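Local coordinates for acyl-coenzyme A oxidase 3 (Yarrowia lipolytica, PDB 5YS9), which catalyses the FAD-dependent oxidation of acyl-CoA to 2-trans-enoyl-CoA, passing electrons to oxygen to give hydrogen peroxide, in peroxisomal fatty acid beta-oxidation, at residues 60-65 / 641-646; 66-71 / 86-91; 243-248 / 264-269. All blocks are in the same frame, centred on the assembly; numbering follows the deposited sequence.

Interaction 1: residues 60-65 / 641-646; sequences TELERD and DWFINA
Trp642 lays one face of its indole on Glu63. CA of Glu63 stands 3.5 Å from the centroid of the six-membered ring of Trp642, 10° off the ring normal. This is a CH-pi contact over the face.

Followed outward, CB of Trp642 meets CB of Glu63. CG lies anti to the backbone N (chi1 -172°), which carries the indole out toward helix 49-63. CD1 lies by O of Glu63. CD2 is 3.4 Å from CB of Glu63, and CE3 packs on the same methylene. CE2 lies against CA of Glu63, CZ3 against both CA and CB, with CB of Leu62 farther off. At the far rim, CZ2 of Trp642 is 3.8 Å from the carbonyl O of Leu62, and so is CH2. NE1 of Trp642 lies near O of Glu63, but the angle is too poor for a bond. It makes a weak hydrogen bond to Asn69 OD1 instead.

Phe643 is approached at its edge. CD1 of Leu62 comes within 4.1 Å of CZ of Phe643, near the ring plane. OE2 of Glu63 sits at the same rim, 3.8 Å from CE2 of Phe643, with the carboxylate turned 68° from the ring. That oxygen is hydrogen-bonded to OG of Ser640, just before the short helix. CE3 of Trp642 stands over one face of the Phe643 ring, and CE1 of Phe643 lies in the indole plane at its edge.

A serine in place of Trp642 would probably leave the backbone and CB of Glu63 without their flat cover and Asn69 without its weak partner.

The contact joins the C-terminal end of helix 49-63 to helix 641-644. Leu62 also packs on helices 78-92 and 101-111, while Ile644 rests on helix 300-330.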
loop_
_atom_site.group_PDB
_atom_site.type_symbol
_atom_site.label_atom_id
_atom_site.label_comp_id
_atom_site.label_asym_id
_atom_site.label_seq_id
_atom_site.Cartn_x
_atom_site.Cartn_y
_atom_site.Cartn_z
ATOM N N THR A 60 -10.897 -22.511 17.058
ATOM C CA THR A 60 -11.906 -22.413 18.100
ATOM C C THR A 60 -11.332 -22.127 19.490
ATOM O O THR A 60 -11.942 -21.442 20.272
ATOM C CB THR A 60 -13.018 -23.498 18.031
ATOM O OG1 THR A 60 -13.202 -24.104 19.305
ATOM C CG2 THR A 60 -12.714 -24.544 17.040
ATOM N N GLU A 61 -10.156 -22.657 19.778
ATOM C CA GLU A 61 -9.462 -22.366 21.022
ATOM C C GLU A 61 -9.063 -20.908 21.142
ATOM O O GLU A 61 -9.109 -20.331 22.205
ATOM C CB GLU A 61 -8.233 -23.246 21.170
ATOM C CG GLU A 61 -8.502 -24.569 21.844
ATOM C CD GLU A 61 -7.450 -25.606 21.556
ATOM O OE1 GLU A 61 -6.384 -25.253 21.052
ATOM O OE2 GLU A 61 -7.692 -26.778 21.845
ATOM N N LEU A 62 -8.626 -20.333 20.040
ATOM C CA LEU A 62 -8.252 -18.936 20.007
ATOM C C LEU A 62 -9.410 -17.968 20.126
ATOM O O LEU A 62 -9.386 -17.037 20.906
ATOM C CB LEU A 62 -7.518 -18.644 18.699
ATOM C CG LEU A 62 -6.142 -19.258 18.478
ATOM C CD1 LEU A 62 -5.802 -19.315 17.008
ATOM C CD2 LEU A 62 -5.090 -18.481 19.222
ATOM N N GLU A 63 -10.437 -18.218 19.344
ATOM C CA GLU A 63 -11.570 -17.323 19.252
ATOM C C GLU A 63 -12.395 -17.245 20.520
ATOM O O GLU A 63 -12.954 -16.224 20.849
ATOM C CB GLU A 63 -12.388 -17.611 18.011
ATOM C CG GLU A 63 -13.458 -18.645 18.172
ATOM C CD GLU A 63 -14.137 -18.926 16.867
ATOM O OE1 GLU A 63 -15.328 -18.609 16.753
ATOM O OE2 GLU A 63 -13.487 -19.442 15.956
ATOM N N ARG A 64 -12.495 -18.379 21.187
ATOM C CA ARG A 64 -13.224 -18.505 22.421
ATOM C C ARG A 64 -12.544 -17.829 23.593
ATOM O O ARG A 64 -13.179 -17.547 24.584
ATOM C CB ARG A 64 -13.506 -19.967 22.717
ATOM C CG ARG A 64 -14.648 -20.543 21.910
ATOM C CD ARG A 64 -14.922 -21.966 22.320
ATOM N NE ARG A 64 -16.101 -22.524 21.692
ATOM C CZ ARG A 64 -16.533 -23.753 21.905
ATOM N NH1 ARG A 64 -15.877 -24.536 22.724
ATOM N NH2 ARG A 64 -17.612 -24.196 21.296
ATOM N N ASP A 65 -11.244 -17.600 23.488
ATOM C CA ASP A 65 -10.494 -17.062 24.601
ATOM C C ASP A 65 -10.824 -15.597 24.849
ATOM O O ASP A 65 -10.614 -14.747 24.006
ATOM C CB ASP A 65 -9.017 -17.214 24.310
ATOM C CG ASP A 65 -8.180 -17.191 25.539
ATOM O OD1 ASP A 65 -8.481 -16.418 26.446
ATOM O OD2 ASP A 65 -7.212 -17.948 25.600
ATOM N N ASP A 641 -16.628 -15.478 11.991
ATOM C CA ASP A 641 -16.738 -14.069 11.959
ATOM C C ASP A 641 -15.652 -13.439 12.871
ATOM O O ASP A 641 -15.192 -12.327 12.637
ATOM C CB ASP A 641 -18.125 -13.652 12.402
ATOM C CG ASP A 641 -19.199 -13.891 11.354
ATOM O OD1 ASP A 641 -18.866 -14.146 10.187
ATOM O OD2 ASP A 641 -20.404 -13.760 11.720
ATOM N N TRP A 642 -15.227 -14.161 13.896
ATOM C CA TRP A 642 -14.195 -13.654 14.781
ATOM C C TRP A 642 -12.880 -13.438 14.028
ATOM O O TRP A 642 -12.224 -12.415 14.277
ATOM C CB TRP A 642 -14.028 -14.597 15.942
ATOM C CG TRP A 642 -13.131 -14.144 17.085
ATOM C CD1 TRP A 642 -13.518 -13.486 18.219
ATOM C CD2 TRP A 642 -11.704 -14.371 17.211
ATOM N NE1 TRP A 642 -12.442 -13.292 19.012
ATOM C CE2 TRP A 642 -11.316 -13.828 18.432
ATOM C CE3 TRP A 642 -10.736 -14.969 16.396
ATOM C CZ2 TRP A 642 -9.989 -13.847 18.880
ATOM C CZ3 TRP A 642 -9.392 -15.017 16.848
ATOM C CH2 TRP A 642 -9.048 -14.467 18.086
ATOM N N PHE A 643 -12.527 -14.360 13.099
ATOM C CA PHE A 643 -11.271 -14.262 12.272
ATOM C C PHE A 643 -11.374 -13.249 11.147
ATOM O O PHE A 643 -10.362 -12.628 10.740
ATOM C CB PHE A 643 -10.813 -15.622 11.685
ATOM C CG PHE A 643 -10.147 -16.505 12.682
ATOM C CD1 PHE A 643 -8.802 -16.395 12.925
ATOM C CD2 PHE A 643 -10.881 -17.391 13.439
ATOM C CE1 PHE A 643 -8.182 -17.188 13.903
ATOM C CE2 PHE A 643 -10.279 -18.194 14.397
ATOM C CZ PHE A 643 -8.930 -18.093 14.629
ATOM N N ILE A 644 -12.581 -13.112 10.628
ATOM C CA ILE A 644 -12.891 -12.127 9.628
ATOM C C ILE A 644 -12.733 -10.733 10.192
ATOM O O ILE A 644 -12.177 -9.869 9.553
ATOM C CB ILE A 644 -14.331 -12.335 9.123
ATOM C CG1 ILE A 644 -14.424 -13.643 8.344
ATOM C CG2 ILE A 644 -14.809 -11.166 8.283
ATOM C CD1 ILE A 644 -13.858 -13.566 6.957
ATOM N N ASN A 645 -13.267 -10.528 11.387
ATOM C CA ASN A 645 -13.095 -9.306 12.148
ATOM C C ASN A 645 -13.418 -8.063 11.342
ATOM O O ASN A 645 -12.728 -7.066 11.439
ATOM C CB ASN A 645 -11.712 -9.221 12.779
ATOM C CG ASN A 645 -11.685 -8.354 14.022
ATOM O OD1 ASN A 645 -10.639 -7.959 14.472
ATOM N ND2 ASN A 645 -12.837 -8.064 14.572
ATOM N N ALA A 646 -14.444 -8.154 10.516
ATOM C CA ALA A 646 -14.939 -7.026 9.762
ATOM C C ALA A 646 -16.424 -7.222 9.537
ATOM O O ALA A 646 -16.826 -8.274 9.085
ATOM C CB ALA A 646 -14.199 -6.913 8.453
#

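Interaction 2: residues 66-71 / 86-91; sequences PVLNVS and VARIAA
Val67 and Leu68 make the apolar part of this contact, packing against one side of helix 78-92. The two methyls of Val67 divide the work. CG1 of Val67 meets the CB of Ala91 at 3.5 Å. CG2, roughly anti to the backbone N, lies over the carbonyl of Ala87, 3.5 Å from its O, and also touches the Ala87 methyl. Leu68 reaches the helix with CD2, which is 3.3 Å from CG of Arg88, unusually close for two aliphatic carbons. The aliphatic part of the arginine serves here as a hydrophobic surface.

The polar part centres on the Arg88 guanidinium and the carbonyls of the loop. No hydrogen bond forms between the two segments. The Arg88 chain bends at chi2 (108°) and chi3 (104°), and this carries the group along the loop backbone. O of Leu68 lies over one guanidinium face, 4.0 Å above the plane and offset toward the rim. O of Asn69 is 3.5 Å from NH1 of Arg88, in an oblique position.

The charge is met elsewhere. NH2 of Arg88 forms salt bridges with Asp73 and Asp115, so the two carboxylates probably balance this buried group and help fix its direction.

On another side of the helix, Ile89 and Ala90 pack on Phe684 of the second subunit. The arrangement is a long loop between two consecutive helices in the mainly helical N-terminal domain of the acyl-CoA oxidase fold. The loop that leaves helix 49-63 folds back on helix 78-92, with small alanines on the helix taking the valine.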
loop_
_atom_site.group_PDB
_atom_site.type_symbol
_atom_site.label_atom_id
_atom_site.label_comp_id
_atom_site.label_asym_id
_atom_site.label_seq_id
_atom_site.Cartn_x
_atom_site.Cartn_y
_atom_site.Cartn_z
ATOM N N PRO A 66 -11.361 -15.291 26.018
ATOM C CA PRO A 66 -11.838 -13.941 26.299
ATOM C C PRO A 66 -10.745 -12.882 26.281
ATOM O O PRO A 66 -10.978 -11.796 25.798
ATOM C CB PRO A 66 -12.446 -14.073 27.693
ATOM C CG PRO A 66 -12.774 -15.503 27.815
ATOM C CD PRO A 66 -11.642 -16.190 27.141
ATOM N N VAL A 67 -9.577 -13.189 26.811
ATOM C CA VAL A 67 -8.480 -12.247 26.803
ATOM C C VAL A 67 -7.982 -11.945 25.388
ATOM O O VAL A 67 -7.585 -10.843 25.096
ATOM C CB VAL A 67 -7.392 -12.604 27.840
ATOM C CG1 VAL A 67 -7.340 -14.086 28.089
ATOM C CG2 VAL A 67 -6.042 -12.029 27.480
ATOM N N LEU A 68 -8.001 -12.941 24.524
ATOM C CA LEU A 68 -7.635 -12.785 23.118
ATOM C C LEU A 68 -8.526 -11.926 22.212
ATOM O O LEU A 68 -8.078 -11.482 21.185
ATOM C CB LEU A 68 -7.390 -14.138 22.467
ATOM C CG LEU A 68 -6.327 -14.995 23.135
ATOM C CD1 LEU A 68 -5.994 -16.194 22.275
ATOM C CD2 LEU A 68 -5.090 -14.195 23.459
ATOM N N ASN A 69 -9.735 -11.632 22.634
ATOM C CA ASN A 69 -10.726 -11.080 21.743
ATOM C C ASN A 69 -10.233 -9.821 21.031
ATOM O O ASN A 69 -9.770 -8.886 21.646
ATOM C CB ASN A 69 -11.947 -10.778 22.597
ATOM C CG ASN A 69 -13.072 -10.163 21.831
ATOM O OD1 ASN A 69 -13.743 -10.820 21.074
ATOM N ND2 ASN A 69 -13.306 -8.898 22.060
ATOM N N VAL A 70 -10.378 -9.806 19.716
ATOM C CA VAL A 70 -9.842 -8.753 18.888
ATOM C C VAL A 70 -10.898 -7.737 18.536
ATOM O O VAL A 70 -10.571 -6.678 18.028
ATOM C CB VAL A 70 -9.152 -9.311 17.626
ATOM C CG1 VAL A 70 -7.902 -10.068 18.045
ATOM C CG2 VAL A 70 -10.090 -10.190 16.803
ATOM N N SER A 71 -12.148 -8.018 18.865
ATOM C CA SER A 71 -13.268 -7.153 18.437
ATOM C C SER A 71 -13.046 -5.603 18.621
ATOM O O SER A 71 -13.435 -4.819 17.766
ATOM C CB SER A 71 -14.542 -7.602 19.111
ATOM O OG SER A 71 -15.404 -6.484 19.216
ATOM N N VAL A 86 0.667 -8.359 26.590
ATOM C CA VAL A 86 1.245 -9.164 27.666
ATOM C C VAL A 86 0.206 -10.086 28.270
ATOM O O VAL A 86 0.465 -11.259 28.443
ATOM C CB VAL A 86 1.947 -8.315 28.741
ATOM C CG1 VAL A 86 2.483 -9.204 29.865
ATOM C CG2 VAL A 86 3.098 -7.542 28.110
ATOM N N ALA A 87 -0.988 -9.574 28.497
ATOM C CA ALA A 87 -2.068 -10.380 29.017
ATOM C C ALA A 87 -2.376 -11.486 28.029
ATOM O O ALA A 87 -2.689 -12.603 28.401
ATOM C CB ALA A 87 -3.281 -9.522 29.264
ATOM N N ARG A 88 -2.304 -11.147 26.757
ATOM C CA ARG A 88 -2.506 -12.117 25.715
ATOM C C ARG A 88 -1.437 -13.217 25.753
ATOM O O ARG A 88 -1.731 -14.373 25.566
ATOM C CB ARG A 88 -2.590 -11.412 24.361
ATOM C CG ARG A 88 -4.008 -11.094 23.917
ATOM C CD ARG A 88 -4.379 -9.624 23.983
ATOM N NE ARG A 88 -4.372 -9.029 22.666
ATOM C CZ ARG A 88 -5.371 -8.362 22.102
ATOM N NH1 ARG A 88 -6.502 -8.159 22.734
ATOM N NH2 ARG A 88 -5.218 -7.886 20.887
ATOM N N ILE A 89 -0.194 -12.843 26.019
ATOM C CA ILE A 89 0.896 -13.796 26.130
ATOM C C ILE A 89 0.701 -14.767 27.302
ATOM O O ILE A 89 0.979 -15.947 27.189
ATOM C CB ILE A 89 2.263 -13.067 26.167
ATOM C CG1 ILE A 89 2.653 -12.623 24.763
ATOM C CG2 ILE A 89 3.368 -13.946 26.711
ATOM C CD1 ILE A 89 3.609 -11.464 24.717
ATOM N N ALA A 90 0.219 -14.252 28.419
ATOM C CA ALA A 90 -0.047 -15.050 29.607
ATOM C C ALA A 90 -1.114 -16.119 29.329
ATOM O O ALA A 90 -0.943 -17.276 29.738
ATOM C CB ALA A 90 -0.460 -14.155 30.755
ATOM N N ALA A 91 -2.191 -15.725 28.633
ATOM C CA ALA A 91 -3.212 -16.663 28.153
ATOM C C ALA A 91 -2.638 -17.684 27.194
ATOM O O ALA A 91 -2.794 -18.848 27.432
ATOM C CB ALA A 91 -4.377 -15.940 27.505
#

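Interaction 3: residues 243-248 / 264-269; sequences PGIALG and IQFTNV
Residues 245-248 and 264-266 pair as antiparallel strands in the middle, beta domain of the acyl-CoA dehydrogenase type, their directions 171° apart. Three backbone hydrogen bonds join the segments. Ala246 and Gln265 form the hydrogen-bonded pair: N of Ala246 gives a nearly straight bond to O of Gln265 (2.8 Å, 177°), and N of Gln265 returns one to O of Ala246 (2.7 Å). N of Thr267 hydrogen-bonds to O of Gly244 at 2.8 Å. A water also donates to this oxygen and is 2.5 Å from OG1 of Thr267.

Ile245, Leu247, Ile264 and Phe266 share the buried face. The Ile245 and Phe266 side chains run side by side, with CD1 of Ile245 3.7 Å from CD2 of Phe266 and 4.0 Å from CG2 of Val269. Val231 of strand 222-232 packs on this cluster. On the other face, CB of Ala246 meets CB of Gln265.

Gly244 has positive phi, and a CB there would collide with O of Thr267 and CG2 of Val269. The bonds set the register, apolar chains pack on the inner face, and Gln265 brings a polar group to the other, its NE2 hydrogen-bonded to OG1 of Thr197 and its chain packed on Phe660 of the second subunit.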
loop_
_atom_site.group_PDB
_atom_site.type_symbol
_atom_site.label_atom_id
_atom_site.label_comp_id
_atom_site.label_asym_id
_atom_site.label_seq_id
_atom_site.Cartn_x
_atom_site.Cartn_y
_atom_site.Cartn_z
ATOM N N PRO A 243 24.679 -2.945 34.435
ATOM C CA PRO A 243 25.720 -1.972 34.177
ATOM C C PRO A 243 26.211 -1.951 32.742
ATOM O O PRO A 243 26.503 -2.986 32.168
ATOM C CB PRO A 243 26.877 -2.420 35.121
ATOM C CG PRO A 243 26.343 -3.570 35.961
ATOM C CD PRO A 243 24.870 -3.686 35.709
ATOM N N GLY A 244 26.336 -0.769 32.166
ATOM C CA GLY A 244 26.848 -0.663 30.780
ATOM C C GLY A 244 25.823 -0.894 29.685
ATOM O O GLY A 244 26.179 -0.802 28.512
ATOM N N ILE A 245 24.568 -1.159 30.072
ATOM C CA ILE A 245 23.463 -1.423 29.157
ATOM C C ILE A 245 22.601 -0.168 29.100
ATOM O O ILE A 245 22.131 0.307 30.127
ATOM C CB ILE A 245 22.553 -2.562 29.661
ATOM C CG1 ILE A 245 23.359 -3.873 29.826
ATOM C CG2 ILE A 245 21.328 -2.745 28.735
ATOM C CD1 ILE A 245 23.706 -4.561 28.529
ATOM N N ALA A 246 22.438 0.380 27.903
ATOM C CA ALA A 246 21.501 1.430 27.681
ATOM C C ALA A 246 20.483 0.885 26.691
ATOM O O ALA A 246 20.836 0.231 25.710
ATOM C CB ALA A 246 22.208 2.640 27.122
ATOM N N LEU A 247 19.220 1.164 26.941
ATOM C CA LEU A 247 18.184 0.854 25.986
ATOM C C LEU A 247 16.922 1.702 26.216
ATOM O O LEU A 247 16.797 2.372 27.239
ATOM C CB LEU A 247 17.860 -0.632 26.076
ATOM C CG LEU A 247 17.307 -1.129 27.397
ATOM C CD1 LEU A 247 15.851 -0.764 27.629
ATOM C CD2 LEU A 247 17.513 -2.642 27.341
ATOM N N GLY A 248 16.079 1.754 25.197
ATOM C CA GLY A 248 14.885 2.562 25.207
ATOM C C GLY A 248 13.864 2.133 24.184
ATOM O O GLY A 248 14.173 1.399 23.280
ATOM N N ILE A 264 19.358 -0.737 21.755
ATOM C CA ILE A 264 20.293 -1.080 22.817
ATOM C C ILE A 264 21.717 -0.602 22.481
ATOM O O ILE A 264 22.206 -0.787 21.375
ATOM C CB ILE A 264 20.367 -2.607 23.079
ATOM C CG1 ILE A 264 18.973 -3.278 22.973
ATOM C CG2 ILE A 264 21.010 -2.877 24.448
ATOM C CD1 ILE A 264 19.028 -4.800 23.061
ATOM N N GLN A 265 22.380 -0.021 23.473
ATOM C CA GLN A 265 23.801 0.203 23.464
ATOM C C GLN A 265 24.452 -0.558 24.615
ATOM O O GLN A 265 23.908 -0.583 25.729
ATOM C CB GLN A 265 24.076 1.665 23.633
ATOM C CG GLN A 265 23.345 2.538 22.611
ATOM C CD GLN A 265 23.726 3.956 22.736
ATOM O OE1 GLN A 265 24.116 4.365 23.788
ATOM N NE2 GLN A 265 23.665 4.700 21.662
ATOM N N PHE A 266 25.614 -1.169 24.309
ATOM C CA PHE A 266 26.500 -1.838 25.272
ATOM C C PHE A 266 27.782 -1.047 25.409
ATOM O O PHE A 266 28.420 -0.742 24.421
ATOM C CB PHE A 266 26.900 -3.213 24.754
ATOM C CG PHE A 266 25.752 -4.065 24.353
ATOM C CD1 PHE A 266 25.228 -3.986 23.047
ATOM C CD2 PHE A 266 25.222 -4.981 25.230
ATOM C CE1 PHE A 266 24.156 -4.772 22.668
ATOM C CE2 PHE A 266 24.147 -5.788 24.843
ATOM C CZ PHE A 266 23.605 -5.661 23.576
ATOM N N THR A 267 28.176 -0.747 26.617
ATOM C CA THR A 267 29.425 -0.039 26.867
ATOM C C THR A 267 30.231 -0.877 27.846
ATOM O O THR A 267 29.860 -1.025 29.028
ATOM C CB THR A 267 29.165 1.367 27.429
ATOM O OG1 THR A 267 28.198 2.042 26.598
ATOM C CG2 THR A 267 30.477 2.178 27.492
ATOM N N ASN A 268 31.264 -1.517 27.314
ATOM C CA ASN A 268 32.195 -2.289 28.119
ATOM C C ASN A 268 31.538 -3.285 29.046
ATOM O O ASN A 268 31.943 -3.462 30.182
ATOM C CB ASN A 268 33.145 -1.339 28.840
ATOM C CG ASN A 268 33.881 -0.448 27.840
ATOM O OD1 ASN A 268 34.478 -0.949 26.866
ATOM N ND2 ASN A 268 33.782 0.874 28.023
ATOM N N VAL A 269 30.537 -3.966 28.512
ATOM C CA VAL A 269 29.765 -4.924 29.285
ATOM C C VAL A 269 30.552 -6.241 29.348
ATOM O O VAL A 269 30.957 -6.801 28.325
ATOM C CB VAL A 269 28.390 -5.125 28.643
ATOM C CG1 VAL A 269 27.624 -6.256 29.280
ATOM C CG2 VAL A 269 27.618 -3.831 28.737
HETATM O O HOH W 1 25.832 1.624 27.418
#

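In the fold
From the N terminus, residues 60-65, at the end of helix 49-63, are the first half of interaction 1. The next residues, 66-71, meet helix 78-92 in interaction 2, which closes a short local loop in the N-terminal helical domain. Much later comes interaction 3, a local pairing within the middle beta domain. The chain returns to residues 641-646 only near its C-terminal end, so interaction 1 closes a long loop that encloses both others and joins the N-terminal helical domain to the C-terminal helical region. Interactions 2 and 3 follow in series. Interactions 1 and 2 touch. Interaction 3 stands apart, its centre about 32 Å from that of interaction 2, yet both touch the second subunit.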